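Side-chain contacts in NADP-dependent glyceraldehyde-3-phosphate dehydrogenase (Bacillus halodurans, PDB 3PRL), which probably oxidises glyceraldehyde 3-phosphate to 3-phosphoglycerate with NADP+ as electron acceptor, without adding inorganic phosphate: residues A169-A174 with G462-K467; A114-H119 with G447-P452; A121-R126 with P468-M473. One frame throughout, in Å; residues are numbered along the deposited sequence. Where two conformers were deposited one is given.

Interaction 1. Residues A169-A174 with G462-K467; sequences AAAKIA and GVQGIK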
# COMPACT_ATOMS: atom_id res chain seq x y z
N ALA D 169 1.19 10.15 26.81
CA ALA D 169 -0.00 9.42 27.23
C ALA D 169 -1.05 9.25 26.09
O ALA D 169 -1.40 8.12 25.73
CB ALA D 169 -0.61 10.10 28.45
N ALA D 170 -1.53 10.36 25.53
CA ALA D 170 -2.43 10.34 24.36
C ALA D 170 -1.88 9.62 23.11
O ALA D 170 -2.64 9.05 22.32
CB ALA D 170 -2.83 11.72 24.00
N ALA D 171 -0.57 9.68 22.90
CA ALA D 171 0.08 8.97 21.80
C ALA D 171 -0.15 7.46 21.88
O ALA D 171 0.03 6.76 20.89
CB ALA D 171 1.55 9.27 21.80
N LYS D 172 -0.54 6.97 23.06
CA LYS D 172 -0.81 5.54 23.30
C LYS D 172 -2.29 5.25 23.37
O LYS D 172 -2.77 4.28 22.79
CB LYS D 172 -0.17 5.07 24.60
CG LYS D 172 1.35 5.12 24.59
CD LYS D 172 1.92 4.91 26.00
CE LYS D 172 3.43 4.92 25.99
NZ LYS D 172 3.94 6.15 25.33
N ILE D 173 -3.01 6.11 24.08
CA ILE D 173 -4.46 5.96 24.24
C ILE D 173 -5.21 6.13 22.92
O ILE D 173 -6.05 5.29 22.60
CB ILE D 173 -5.04 6.88 25.34
CG1 ILE D 173 -4.28 6.72 26.66
CG2 ILE D 173 -6.54 6.58 25.57
CD1 ILE D 173 -4.58 7.83 27.68
N ALA D 174 -4.91 7.18 22.14
CA ALA D 174 -5.66 7.44 20.89
C ALA D 174 -5.63 6.30 19.88
O ALA D 174 -6.70 5.89 19.43
CB ALA D 174 -5.22 8.75 20.21
N GLY D 462 9.84 -2.74 19.30
CA GLY D 462 8.73 -2.36 18.40
C GLY D 462 8.84 -0.95 17.84
O GLY D 462 9.92 -0.37 17.85
N VAL D 463 7.72 -0.39 17.37
CA VAL D 463 7.70 0.88 16.61
C VAL D 463 6.51 1.77 16.95
O VAL D 463 5.41 1.27 17.23
CB VAL D 463 7.56 0.64 15.08
CG1 VAL D 463 8.28 1.75 14.28
CG2 VAL D 463 8.06 -0.75 14.67
N GLN D 464 6.73 3.09 16.90
CA GLN D 464 5.65 4.06 17.07
C GLN D 464 5.62 5.07 15.93
O GLN D 464 6.17 4.84 14.85
CB GLN D 464 5.76 4.78 18.42
CG GLN D 464 4.59 4.54 19.38
CD GLN D 464 3.53 5.64 19.33
OE1 GLN D 464 3.65 6.62 18.58
NE2 GLN D 464 2.47 5.48 20.12
N GLY D 465 5.02 6.22 16.20
CA GLY D 465 4.64 7.14 15.17
C GLY D 465 3.20 6.77 14.90
O GLY D 465 2.71 5.73 15.39
N ILE D 466 2.50 7.59 14.12
CA ILE D 466 1.04 7.47 14.02
C ILE D 466 0.56 6.15 13.42
O ILE D 466 -0.13 5.39 14.11
CB ILE D 466 0.41 8.67 13.28
CG1 ILE D 466 0.72 9.97 14.01
CG2 ILE D 466 -1.12 8.46 13.11
CD1 ILE D 466 0.26 10.02 15.45
N LYS D 467 0.89 5.89 12.16
CA LYS D 467 0.48 4.62 11.54
C LYS D 467 1.06 3.38 12.23
O LYS D 467 0.29 2.45 12.51
CB LYS D 467 0.74 4.54 10.03
CG LYS D 467 0.08 3.30 9.38
CD LYS D 467 0.76 2.87 8.08
CE LYS D 467 0.08 3.50 6.88
NZ LYS D 467 -0.81 2.52 6.15

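Interaction 2. Residues A114-H119 with G447-P452; sequences ADIIRH and GPDHFP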
# COMPACT_ATOMS: atom_id res chain seq x y z
N ALA D 114 -3.40 17.30 20.78
CA ALA D 114 -4.65 17.32 20.00
C ALA D 114 -4.38 17.12 18.52
O ALA D 114 -5.17 16.50 17.81
CB ALA D 114 -5.44 18.62 20.23
N ASP D 115 -3.24 17.64 18.07
CA ASP D 115 -2.80 17.42 16.71
C ASP D 115 -2.49 15.95 16.43
O ASP D 115 -2.83 15.45 15.35
CB ASP D 115 -1.58 18.28 16.40
CG ASP D 115 -1.91 19.75 16.29
OD1 ASP D 115 -3.11 20.12 16.16
OD2 ASP D 115 -0.96 20.55 16.31
N ILE D 116 -1.87 15.26 17.40
CA ILE D 116 -1.61 13.82 17.28
C ILE D 116 -2.90 12.99 17.32
O ILE D 116 -3.03 12.00 16.58
CB ILE D 116 -0.62 13.29 18.36
CG1 ILE D 116 0.82 13.71 18.03
CG2 ILE D 116 -0.63 11.78 18.42
CD1 ILE D 116 1.68 13.92 19.30
N ILE D 117 -3.83 13.39 18.17
CA ILE D 117 -5.09 12.69 18.31
C ILE D 117 -5.95 12.81 17.04
O ILE D 117 -6.59 11.84 16.62
CB ILE D 117 -5.86 13.17 19.57
CG1 ILE D 117 -5.11 12.75 20.85
CG2 ILE D 117 -7.32 12.68 19.59
CD1 ILE D 117 -5.50 13.53 22.05
N ARG D 118 -5.97 14.00 16.41
CA ARG D 118 -6.77 14.17 15.19
C ARG D 118 -6.19 13.38 14.03
O ARG D 118 -6.92 12.71 13.31
CB ARG D 118 -6.92 15.65 14.83
CG ARG D 118 -7.74 16.41 15.85
CD ARG D 118 -8.36 17.62 15.24
NE ARG D 118 -8.35 18.74 16.16
CZ ARG D 118 -7.35 19.62 16.25
NH1 ARG D 118 -6.28 19.51 15.45
NH2 ARG D 118 -7.43 20.62 17.12
N HIS D 119 -4.88 13.43 13.87
CA HIS D 119 -4.17 12.75 12.78
C HIS D 119 -4.21 11.24 12.89
O HIS D 119 -4.22 10.55 11.87
CB HIS D 119 -2.72 13.23 12.74
CG HIS D 119 -2.06 13.01 11.42
ND1 HIS D 119 -2.02 13.97 10.43
CD2 HIS D 119 -1.43 11.92 10.92
CE1 HIS D 119 -1.39 13.49 9.38
NE2 HIS D 119 -1.02 12.25 9.65
N GLY D 447 9.38 13.80 16.52
CA GLY D 447 8.49 14.24 15.45
C GLY D 447 9.15 14.28 14.08
O GLY D 447 10.24 13.74 13.89
N PRO D 448 8.44 14.82 13.08
CA PRO D 448 6.98 14.99 13.13
C PRO D 448 6.35 13.62 13.38
O PRO D 448 6.94 12.60 13.06
CB PRO D 448 6.62 15.49 11.72
CG PRO D 448 7.84 15.33 10.88
CD PRO D 448 9.02 15.31 11.81
N ASP D 449 5.16 13.59 13.94
CA ASP D 449 4.62 12.35 14.50
C ASP D 449 4.11 11.28 13.51
O ASP D 449 3.83 10.16 13.91
CB ASP D 449 3.60 12.68 15.58
CG ASP D 449 4.24 13.42 16.74
OD1 ASP D 449 4.00 14.64 16.86
OD2 ASP D 449 5.03 12.81 17.49
N HIS D 450 4.02 11.63 12.23
CA HIS D 450 3.66 10.64 11.22
C HIS D 450 4.89 9.82 10.81
O HIS D 450 4.78 8.72 10.25
CB HIS D 450 3.00 11.35 10.02
CG HIS D 450 3.90 12.31 9.30
ND1 HIS D 450 4.51 13.38 9.92
CD2 HIS D 450 4.28 12.37 8.00
CE1 HIS D 450 5.21 14.07 9.03
NE2 HIS D 450 5.09 13.47 7.86
N PHE D 451 6.07 10.37 11.10
CA PHE D 451 7.33 9.64 10.95
C PHE D 451 7.34 8.45 11.90
O PHE D 451 6.97 8.59 13.07
CB PHE D 451 8.51 10.58 11.26
CG PHE D 451 8.83 11.57 10.16
CD1 PHE D 451 7.94 11.81 9.11
CD2 PHE D 451 10.03 12.27 10.20
CE1 PHE D 451 8.25 12.75 8.10
CE2 PHE D 451 10.34 13.21 9.20
CZ PHE D 451 9.45 13.45 8.16
N PRO D 452 7.81 7.27 11.42
CA PRO D 452 8.01 6.13 12.31
C PRO D 452 9.01 6.50 13.40
O PRO D 452 10.00 7.17 13.12
CB PRO D 452 8.64 5.07 11.39
CG PRO D 452 8.42 5.55 10.01
CD PRO D 452 8.35 7.02 10.07

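Interaction 3. Residues A121-R126 with P468-M473; sequences ADEALR and PSLLSM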
# COMPACT_ATOMS: atom_id res chain seq x y z
N ALA D 121 -6.82 9.69 14.53
CA ALA D 121 -8.22 9.44 14.13
C ALA D 121 -8.37 9.26 12.61
O ALA D 121 -8.93 8.25 12.16
CB ALA D 121 -9.13 10.53 14.63
N ASP D 122 -7.88 10.23 11.82
CA ASP D 122 -7.98 10.18 10.34
C ASP D 122 -7.20 8.96 9.79
O ASP D 122 -7.61 8.35 8.80
CB ASP D 122 -7.44 11.44 9.64
CG ASP D 122 -7.83 12.75 10.32
OD1 ASP D 122 -9.01 12.95 10.64
OD2 ASP D 122 -6.93 13.63 10.48
N GLU D 123 -6.07 8.65 10.41
CA GLU D 123 -5.27 7.51 9.95
C GLU D 123 -5.99 6.18 10.15
O GLU D 123 -5.84 5.25 9.35
CB GLU D 123 -3.90 7.49 10.63
CG GLU D 123 -2.88 6.57 9.96
CD GLU D 123 -2.42 7.06 8.58
OE1 GLU D 123 -2.40 6.25 7.65
OE2 GLU D 123 -2.08 8.24 8.43
N ALA D 124 -6.81 6.10 11.20
CA ALA D 124 -7.59 4.90 11.46
C ALA D 124 -8.66 4.67 10.38
O ALA D 124 -8.87 3.54 9.93
CB ALA D 124 -8.20 4.93 12.83
N LEU D 125 -9.32 5.76 9.99
CA LEU D 125 -10.27 5.74 8.88
C LEU D 125 -9.69 5.16 7.59
O LEU D 125 -10.43 4.77 6.69
CB LEU D 125 -10.74 7.16 8.56
CG LEU D 125 -11.80 7.85 9.42
CD1 LEU D 125 -12.16 9.15 8.74
CD2 LEU D 125 -13.04 6.96 9.66
N ARG D 126 -8.37 5.13 7.49
CA ARG D 126 -7.76 4.69 6.24
C ARG D 126 -7.05 3.34 6.29
O ARG D 126 -6.28 3.00 5.39
CB ARG D 126 -6.84 5.79 5.71
CG ARG D 126 -7.63 6.87 5.04
CD ARG D 126 -7.12 8.22 5.38
NE ARG D 126 -8.00 9.25 4.83
CZ ARG D 126 -8.79 10.04 5.55
NH1 ARG D 126 -8.87 9.93 6.87
NH2 ARG D 126 -9.55 10.94 4.92
N PRO D 468 2.39 3.35 12.48
CA PRO D 468 2.98 2.15 13.09
C PRO D 468 2.31 1.80 14.41
O PRO D 468 2.18 0.62 14.75
CB PRO D 468 4.45 2.56 13.32
CG PRO D 468 4.70 3.58 12.27
CD PRO D 468 3.42 4.34 12.12
N SER D 469 1.90 2.84 15.15
CA SER D 469 1.14 2.67 16.38
C SER D 469 -0.15 1.91 16.14
O SER D 469 -0.46 0.98 16.88
CB SER D 469 0.82 4.03 17.01
OG SER D 469 2.02 4.57 17.54
N LEU D 470 -0.90 2.28 15.11
CA LEU D 470 -2.18 1.61 14.82
C LEU D 470 -2.05 0.12 14.57
O LEU D 470 -2.91 -0.66 15.03
CB LEU D 470 -2.89 2.29 13.65
CG LEU D 470 -3.33 3.71 14.01
CD1 LEU D 470 -3.50 4.57 12.80
CD2 LEU D 470 -4.61 3.65 14.79
N LEU D 471 -0.99 -0.26 13.86
CA LEU D 471 -0.65 -1.65 13.52
C LEU D 471 -0.23 -2.45 14.74
O LEU D 471 -0.49 -3.66 14.83
CB LEU D 471 0.49 -1.69 12.48
CG LEU D 471 0.17 -1.56 10.97
CD1 LEU D 471 -1.00 -0.64 10.66
CD2 LEU D 471 1.39 -1.13 10.13
N SER D 472 0.45 -1.79 15.66
CA SER D 472 0.88 -2.46 16.87
C SER D 472 -0.30 -2.68 17.81
O SER D 472 -0.22 -3.51 18.74
CB SER D 472 1.98 -1.64 17.55
OG SER D 472 1.45 -0.41 17.99
N MET D 473 -1.41 -1.99 17.53
CA MET D 473 -2.62 -2.06 18.35
C MET D 473 -3.62 -3.10 17.85
O MET D 473 -4.70 -3.27 18.43
CB MET D 473 -3.32 -0.70 18.39
CG MET D 473 -2.46 0.48 18.82
SD MET D 473 -2.17 0.62 20.60
CE MET D 473 -0.93 1.91 20.67

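Interaction 1. Residues A169-A174 with G462-K467
Gln464 reaches from the turn before helix 466-472 to Ala171 on helix 167-178. Helix 167-178 is the link of a beta-alpha-beta crossover between the parallel strands 144-159 and 182-186, part of the Rossmann-like coenzyme-binding region of aldehyde dehydrogenases.

One hydrogen bond carries the contact. Gln464 NE2 gives it to Ala171 O at 2.9 Å. The N-H...O angle is 148°. The oxygen lies in the plane of the Gln464 amide, but the amide nitrogen stands well above the carbonyl plane of Ala171, 53° out of it. Four residues after Ala171 the helix has a proline, which has no N-H to offer, so Ala171 O cannot take the usual helical bond from that residue. Gln464 was modelled in two conformers, and this account holds for one of them.

The other end of the amide turns back on its own chain. The side chain is bent at chi2 (-97°), and OE1 accepts from Gly465 N at 2.8 Å. Arg446 NH1 adds a weak bond to OE1. Gly465 is the N-cap of helix 466-472. At its backbone angles a side chain would press on the carbonyl oxygen of Gln464, which favours glycine.

Apart from the bond, Ala171 CB lies 4.2 Å from Gln464 NE2. Both residues are buried.

The charged neighbour is Lys172, whose CB points away from residues 462-467. Its NZ is held by Leu168 O and Thr238 OG1, with a long, weak ion pair to Glu259. Glu259 is the predicted active-site residue, and the side chain of Gln464 comes within about 3 Å of it at the nearest atoms. At the backbone, Lys172 N lies 4.5 Å from Gln464 NE2.

Interaction 2. Residues A114-H119 with G447-P452
Asp449 meets Ile116 of helix 103-124 at about a right angle, from a type I beta turn running from Pro448 to Phe451. The turn follows a cis peptide bond before Pro448 and closes with Phe451 N bonded to Pro448 O.

Asp449 CB lies 3.8 Å from Ile116 CG1. With CG beside the backbone N (chi1 -63°), the carboxylate is set across the end of the isoleucine. CG is 3.7 Å from Ile116 CD1. OD1 is nearer, 3.4 Å from the same CD1, and also forms a salt bridge with Arg112. OD2 is 4.0 Å from Ile116 CD1 and has a long, weak ion pair with Arg446. The buried carboxylate thus lies against a hydrocarbon branch but has arginine partners. Replacing Asp449 by an alanine would probably leave Arg112 without its charged mate and open a gap beside Ile116 CD1.

His450 and His119 make the second touch, one turn further along the helix. The second subunit closes over both: its Phe137 ring meets His119, and its Lys133 O bonds to His450 NE2. Between the two histidines, His119 NE2 is 4.1 Å from His450 CB.

Interaction 3. Residues A121-R126 with P468-M473
Glu123 holds CG anti to the backbone N (chi1 -165°), which sets CB and CG against Leu470. The bend at chi2 (69°) then carries the carboxylate off from the leucine. Leu470 keeps its own CG beside the backbone N, on the side away from its carbonyl carbon. Its CB points toward the other helix, and the methyls make the contact. Its CD1 methyl lies 3.5 Å from Glu123 CG and 3.7 Å from Glu123 CB. So the methylenes of the acid do the packing, not the carboxylate.

The same methyl is 4.0 Å from Ala124 N. The other branch, Leu470 CD2, lies 4.3 Å from Ala124 CB. Leu470 therefore spreads its two methyls over two consecutive residues of the facing helix.

The contact joins the C-terminal part of helix 103-124 to helix 466-472 in the aldehyde dehydrogenase fold. Helix 167-178 fills in beside them, with Val178 touching both Ala124 and Leu470. The site lies away from the coenzyme and active-site residues.

The polar end of Glu123 belongs to the tetramer. Its OE2 forms a salt bridge between subunits, with Arg126 NE of the third subunit, and Arg126 NE here pairs with Glu123 OE2 of that subunit in return. A link within the chain helps to place this arginine. Arg126 NH1 gives a hydrogen bond of 2.8 Å to Asp122 O, at an N-H...O angle of 156°. The acceptor lies in the guanidinium plane, at its edge. Asp122 OD1 is bonded to Tyr78 OH of helix 70-86.

In the fold
Interaction 1 joins helix 167-178 to the turn before helix 466-472, interaction 2 helix 103-124 to the loop holding 447-452, and interaction 3 helices 103-124 and 466-472. Interactions 1 and 2 have centres about 9 Å apart and meet where Ile466 N probably bonds to Asp449 O (2.9 Å) and Ile466 CD1 packs on Ile116 CG2 (3.6 Å). Interactions 1 and 3 share helix 466-472, where Ile466 CG2 is 3.8 Å from Glu123 CB. Interactions 2 and 3 use successive parts of helix 103-124, their centres about 11 Å apart. Interaction 1 lies nearest the predicted active-site Glu259; from Asp449 that side chain is about 9 Å away at the nearest atoms. Interactions 2 and 3 face neighbouring subunits.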